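Local coordinates for putative uncharacterized protein (Pyrococcus furiosus, PDB 3VR0) that probably activates the archaeal 20S proteasome, being a homolog of eukaryotic proteasome assembly chaperones, at residues V155-K169 against G174-G186. Residues are numbered along the deposited sequence; the frame is centred on the assembly and turned at random.
Sequences VLAAVTHEDLIEYYK and GCSVEVIWREDEG
Strand 155-159, helix 164-172 and strand 179-181 form a beta-alpha-beta unit, and Trp181 on the last strand fills the gap between Ala157 of the first and the helix. The two strands run parallel, pairing Val155 with Val179, Leu156 with Ile180 and Ala157 with Trp181. Val155 N donates to Glu178 O, Val155 O accepts Ile180 N at 2.8 Å, Ala157 N reaches Ile180 O, and Arg182 N closes the ladder on Ala157 O with a nearly straight bond (174°). With CG anti to its own carbonyl carbon (chi1 -70°), Trp181 lays its indole beneath the helix. Ala157 CB sits under one face, 3.9 Å from the centroid of the Trp181 six-membered ring. Over the opposite face come Ile165 CG2, 3.8 Å from the centroid of the Trp181 six-membered ring, and the extended chain of Lys169, whose NZ makes a cation-pi contact 4.7 Å from the centroid of the Trp181 five-membered ring. Val159 CG1 meets CZ3 of Trp181 near the ring plane at 3.7 Å, and Tyr168 CB lies at the same ring's edge by CH2. Replacing Trp181 by an alanine is likely to open a gap between Ala157 and Ile165 and leave the Lys169 ammonium without its aromatic partner. On the other side of the sheet, Leu156 CB packs on Arg182 CG at 3.7 Å, while its CD1 lies over one guanidinium face. Asp184 takes NE and NH2 of Arg182 side-on, one per carboxylate oxygen, and a water joins NH1 to Leu156 O; with both at its edge, the guanidinium is fixed in position and rotation. Strand 179-181 is the outermost on this side of the chain's mixed sheet; strand 155-159 continues it inward to antiparallel strand 206-214, and Tyr168 and Val177 rest on helix 221-235.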
loop_
_atom_site.group_PDB
_atom_site.type_symbol
_atom_site.label_atom_id
_atom_site.label_comp_id
_atom_site.label_asym_id
_atom_site.label_seq_id
_atom_site.Cartn_x
_atom_site.Cartn_y
_atom_site.Cartn_z
ATOM N N VAL C 155 19.040 -16.572 25.216
ATOM C CA VAL C 155 19.252 -15.386 24.379
ATOM C C VAL C 155 19.938 -15.775 23.099
ATOM O O VAL C 155 21.008 -16.356 23.146
ATOM C CB VAL C 155 20.115 -14.302 25.109
ATOM C CG1 VAL C 155 20.756 -13.313 24.098
ATOM C CG2 VAL C 155 19.263 -13.581 26.106
ATOM N N LEU C 156 19.340 -15.451 21.944
ATOM C CA LEU C 156 19.903 -15.873 20.683
ATOM C C LEU C 156 20.645 -14.712 20.038
ATOM O O LEU C 156 20.106 -13.592 19.967
ATOM C CB LEU C 156 18.785 -16.336 19.756
ATOM C CG LEU C 156 17.704 -17.302 20.241
ATOM C CD1 LEU C 156 16.737 -17.540 19.075
ATOM C CD2 LEU C 156 18.337 -18.614 20.641
ATOM N N ALA C 157 21.836 -14.998 19.521
ATOM C CA ALA C 157 22.773 -13.992 19.051
ATOM C C ALA C 157 23.077 -14.229 17.599
ATOM O O ALA C 157 23.215 -15.375 17.184
ATOM C CB ALA C 157 24.107 -14.053 19.869
ATOM N N ALA C 158 23.166 -13.140 16.834
ATOM C CA ALA C 158 23.693 -13.164 15.493
ATOM C C ALA C 158 24.354 -11.817 15.263
ATOM O O ALA C 158 23.970 -10.821 15.883
ATOM C CB ALA C 158 22.560 -13.448 14.457
ATOM N N VAL C 159 25.328 -11.784 14.373
ATOM C CA VAL C 159 26.166 -10.616 14.150
ATOM C C VAL C 159 26.177 -10.310 12.660
ATOM O O VAL C 159 25.782 -11.146 11.866
ATOM C CB VAL C 159 27.656 -10.947 14.549
ATOM C CG1 VAL C 159 27.835 -10.987 16.057
ATOM C CG2 VAL C 159 28.022 -12.302 14.005
ATOM N N THR C 160 26.661 -9.129 12.292
ATOM C CA THR C 160 26.708 -8.703 10.913
ATOM C C THR C 160 27.935 -9.207 10.178
ATOM O O THR C 160 27.955 -9.214 8.944
ATOM C CB THR C 160 26.794 -7.180 10.833
ATOM O OG1 THR C 160 27.973 -6.759 11.516
ATOM C CG2 THR C 160 25.538 -6.508 11.444
ATOM N N HIS C 161 28.977 -9.570 10.927
ATOM C CA HIS C 161 30.238 -10.042 10.329
ATOM C C HIS C 161 30.775 -11.218 11.167
ATOM O O HIS C 161 30.647 -11.229 12.405
ATOM C CB HIS C 161 31.306 -8.937 10.280
ATOM C CG HIS C 161 30.899 -7.707 9.525
ATOM N ND1 HIS C 161 30.019 -6.773 10.032
ATOM C CD2 HIS C 161 31.281 -7.243 8.307
ATOM C CE1 HIS C 161 29.871 -5.794 9.151
ATOM N NE2 HIS C 161 30.630 -6.056 8.100
ATOM N N GLU C 162 31.352 -12.196 10.478
ATOM C CA GLU C 162 31.870 -13.416 11.103
ATOM C C GLU C 162 32.885 -13.164 12.240
ATOM O O GLU C 162 32.745 -13.757 13.274
ATOM C CB GLU C 162 32.490 -14.330 10.042
ATOM C CG GLU C 162 31.893 -15.716 10.082
ATOM C CD GLU C 162 32.831 -16.812 9.547
ATOM O OE1 GLU C 162 32.879 -17.881 10.200
ATOM O OE2 GLU C 162 33.509 -16.608 8.501
ATOM N N ASP C 163 33.847 -12.253 12.050
ATOM C CA ASP C 163 34.919 -11.999 13.032
ATOM C C ASP C 163 34.440 -11.520 14.396
ATOM O O ASP C 163 35.169 -11.584 15.388
ATOM C CB ASP C 163 36.006 -11.063 12.484
ATOM C CG ASP C 163 35.465 -9.722 11.987
ATOM O OD1 ASP C 163 34.477 -9.709 11.228
ATOM O OD2 ASP C 163 36.055 -8.663 12.333
ATOM N N LEU C 164 33.193 -11.075 14.433
ATOM C CA LEU C 164 32.608 -10.488 15.607
ATOM C C LEU C 164 32.083 -11.546 16.542
ATOM O O LEU C 164 31.736 -11.243 17.687
ATOM C CB LEU C 164 31.439 -9.570 15.196
ATOM C CG LEU C 164 31.791 -8.253 14.507
ATOM C CD1 LEU C 164 30.511 -7.603 14.027
ATOM C CD2 LEU C 164 32.563 -7.320 15.476
ATOM N N ILE C 165 31.951 -12.777 16.066
ATOM C CA ILE C 165 31.461 -13.818 16.989
ATOM C C ILE C 165 32.388 -13.964 18.212
ATOM O O ILE C 165 31.916 -13.991 19.356
ATOM C CB ILE C 165 31.262 -15.180 16.340
ATOM C CG1 ILE C 165 30.089 -15.122 15.354
ATOM C CG2 ILE C 165 30.937 -16.209 17.434
ATOM C CD1 ILE C 165 29.917 -16.381 14.494
ATOM N N GLU C 166 33.695 -14.001 17.980
ATOM C CA GLU C 166 34.594 -14.219 19.116
ATOM C C GLU C 166 34.871 -12.911 19.876
ATOM O O GLU C 166 35.065 -12.912 21.118
ATOM C CB GLU C 166 35.849 -14.982 18.716
ATOM C CG GLU C 166 36.911 -14.225 17.931
ATOM C CD GLU C 166 38.273 -14.931 18.053
ATOM O OE1 GLU C 166 38.371 -15.883 18.879
ATOM O OE2 GLU C 166 39.238 -14.547 17.337
ATOM N N TYR C 167 34.769 -11.798 19.139
ATOM C CA TYR C 167 34.771 -10.487 19.770
ATOM C C TYR C 167 33.703 -10.460 20.838
ATOM O O TYR C 167 34.015 -10.247 22.006
ATOM C CB TYR C 167 34.599 -9.336 18.759
ATOM C CG TYR C 167 34.536 -7.980 19.419
ATOM C CD1 TYR C 167 35.710 -7.347 19.905
ATOM C CD2 TYR C 167 33.318 -7.329 19.589
ATOM C CE1 TYR C 167 35.655 -6.102 20.532
ATOM C CE2 TYR C 167 33.254 -6.077 20.213
ATOM C CZ TYR C 167 34.429 -5.472 20.679
ATOM O OH TYR C 167 34.345 -4.246 21.305
ATOM N N TYR C 168 32.447 -10.718 20.466
ATOM C CA TYR C 168 31.386 -10.628 21.460
ATOM C C TYR C 168 31.406 -11.799 22.411
ATOM O O TYR C 168 30.964 -11.673 23.541
ATOM C CB TYR C 168 29.987 -10.460 20.846
ATOM C CG TYR C 168 29.814 -9.129 20.181
ATOM C CD1 TYR C 168 29.802 -9.021 18.801
ATOM C CD2 TYR C 168 29.691 -7.974 20.937
ATOM C CE1 TYR C 168 29.677 -7.799 18.185
ATOM C CE2 TYR C 168 29.581 -6.755 20.350
ATOM C CZ TYR C 168 29.569 -6.663 18.976
ATOM O OH TYR C 168 29.432 -5.447 18.397
ATOM N N LYS C 169 31.885 -12.947 21.946
ATOM C CA LYS C 169 32.020 -14.108 22.861
ATOM C C LYS C 169 32.913 -13.772 24.030
ATOM O O LYS C 169 32.554 -14.060 25.145
ATOM C CB LYS C 169 32.550 -15.352 22.160
ATOM C CG LYS C 169 31.450 -16.326 21.745
ATOM C CD LYS C 169 32.036 -17.517 20.974
ATOM C CE LYS C 169 30.954 -18.460 20.488
ATOM N NZ LYS C 169 31.445 -19.224 19.293
ATOM N N GLY C 174 31.575 -15.472 31.087
ATOM C CA GLY C 174 31.211 -15.316 32.510
ATOM C C GLY C 174 29.820 -14.777 32.820
ATOM O O GLY C 174 29.412 -14.638 33.983
ATOM N N CYS C 175 29.077 -14.471 31.770
ATOM C CA CYS C 175 27.746 -13.949 31.907
ATOM C C CYS C 175 26.852 -15.049 32.447
ATOM O O CYS C 175 27.027 -16.211 32.072
ATOM C CB CYS C 175 27.266 -13.503 30.528
ATOM S SG CYS C 175 25.591 -12.899 30.508
ATOM N N SER C 176 25.904 -14.698 33.320
ATOM C CA SER C 176 24.938 -15.688 33.853
ATOM C C SER C 176 23.983 -16.305 32.804
ATOM O O SER C 176 23.738 -17.527 32.804
ATOM C CB SER C 176 24.131 -15.092 35.005
ATOM O OG SER C 176 23.828 -13.723 34.771
ATOM N N VAL C 177 23.459 -15.477 31.900
ATOM C CA VAL C 177 22.499 -15.938 30.888
ATOM C C VAL C 177 23.173 -16.751 29.800
ATOM O O VAL C 177 24.278 -16.432 29.346
ATOM C CB VAL C 177 21.667 -14.785 30.260
ATOM C CG1 VAL C 177 20.958 -14.001 31.337
ATOM C CG2 VAL C 177 22.527 -13.884 29.385
ATOM N N GLU C 178 22.502 -17.825 29.408
ATOM C CA GLU C 178 22.965 -18.647 28.300
ATOM C C GLU C 178 22.727 -17.893 26.960
ATOM O O GLU C 178 21.620 -17.407 26.697
ATOM C CB GLU C 178 22.244 -19.997 28.313
ATOM C CG GLU C 178 22.745 -20.951 27.232
ATOM C CD GLU C 178 21.999 -22.262 27.194
ATOM O OE1 GLU C 178 20.906 -22.362 27.816
ATOM O OE2 GLU C 178 22.502 -23.194 26.530
ATOM N N VAL C 179 23.776 -17.805 26.141
ATOM C CA VAL C 179 23.717 -17.117 24.868
ATOM C C VAL C 179 23.991 -18.119 23.768
ATOM O O VAL C 179 25.129 -18.597 23.633
ATOM C CB VAL C 179 24.763 -15.941 24.766
ATOM C CG1 VAL C 179 24.826 -15.385 23.336
ATOM C CG2 VAL C 179 24.445 -14.823 25.767
ATOM N N ILE C 180 22.957 -18.422 22.981
ATOM C CA ILE C 180 23.074 -19.347 21.860
ATOM C C ILE C 180 23.419 -18.600 20.593
ATOM O O ILE C 180 22.700 -17.688 20.217
ATOM C CB ILE C 180 21.747 -20.109 21.619
ATOM C CG1 ILE C 180 21.312 -20.839 22.893
ATOM C CG2 ILE C 180 21.870 -21.066 20.407
ATOM C CD1 ILE C 180 22.455 -21.548 23.607
ATOM N N TRP C 181 24.511 -19.006 19.949
ATOM C CA TRP C 181 24.910 -18.508 18.651
ATOM C C TRP C 181 24.112 -19.177 17.506
ATOM O O TRP C 181 24.390 -20.332 17.155
ATOM C CB TRP C 181 26.439 -18.650 18.499
ATOM C CG TRP C 181 27.095 -17.661 19.420
ATOM C CD1 TRP C 181 27.410 -17.844 20.749
ATOM C CD2 TRP C 181 27.401 -16.291 19.123
ATOM N NE1 TRP C 181 27.927 -16.686 21.269
ATOM C CE2 TRP C 181 27.928 -15.717 20.296
ATOM C CE3 TRP C 181 27.294 -15.498 17.968
ATOM C CZ2 TRP C 181 28.353 -14.381 20.350
ATOM C CZ3 TRP C 181 27.725 -14.174 18.023
ATOM C CH2 TRP C 181 28.245 -13.633 19.205
ATOM N N ARG C 182 23.145 -18.435 16.935
ATOM C CA ARG C 182 22.046 -18.989 16.093
ATOM C C ARG C 182 22.523 -19.782 14.931
ATOM O O ARG C 182 23.406 -19.347 14.205
ATOM C CB ARG C 182 21.169 -17.878 15.521
ATOM C CG ARG C 182 20.437 -17.099 16.552
ATOM C CD ARG C 182 19.708 -15.989 15.898
ATOM N NE ARG C 182 18.564 -16.486 15.157
ATOM C CZ ARG C 182 17.407 -15.855 15.073
ATOM N NH1 ARG C 182 17.239 -14.677 15.679
ATOM N NH2 ARG C 182 16.423 -16.388 14.355
ATOM N N GLU C 183 21.941 -20.948 14.721
ATOM C CA GLU C 183 22.333 -21.715 13.527
ATOM C C GLU C 183 21.164 -21.925 12.561
ATOM O O GLU C 183 21.296 -22.658 11.587
ATOM C CB GLU C 183 22.927 -23.078 13.907
ATOM C CG GLU C 183 23.999 -23.088 15.012
ATOM C CD GLU C 183 24.447 -24.522 15.381
ATOM O OE1 GLU C 183 23.679 -25.485 15.133
ATOM O OE2 GLU C 183 25.571 -24.685 15.916
ATOM N N ASP C 184 20.025 -21.291 12.833
ATOM C CA ASP C 184 18.811 -21.505 12.049
ATOM C C ASP C 184 18.887 -20.770 10.714
ATOM O O ASP C 184 18.202 -19.766 10.517
ATOM C CB ASP C 184 17.573 -21.091 12.854
ATOM C CG ASP C 184 17.651 -19.617 13.402
ATOM O OD1 ASP C 184 18.751 -19.157 13.838
ATOM O OD2 ASP C 184 16.589 -18.941 13.416
ATOM N N GLU C 185 19.736 -21.260 9.812
ATOM C CA GLU C 185 19.897 -20.691 8.477
ATOM C C GLU C 185 18.521 -20.442 7.801
ATOM O O GLU C 185 17.592 -21.263 7.931
ATOM C CB GLU C 185 20.796 -21.593 7.624
ATOM C CG GLU C 185 21.459 -20.933 6.411
ATOM C CD GLU C 185 22.627 -21.749 5.823
ATOM O OE1 GLU C 185 23.309 -22.500 6.578
ATOM O OE2 GLU C 185 22.887 -21.623 4.606
ATOM N N GLY C 186 18.380 -19.293 7.127
ATOM C CA GLY C 186 17.079 -18.879 6.570
ATOM C C GLY C 186 15.991 -18.469 7.562
ATOM O O GLY C 186 14.892 -18.135 7.154
HETATM O O HOH W 1 19.377 -12.969 17.355
#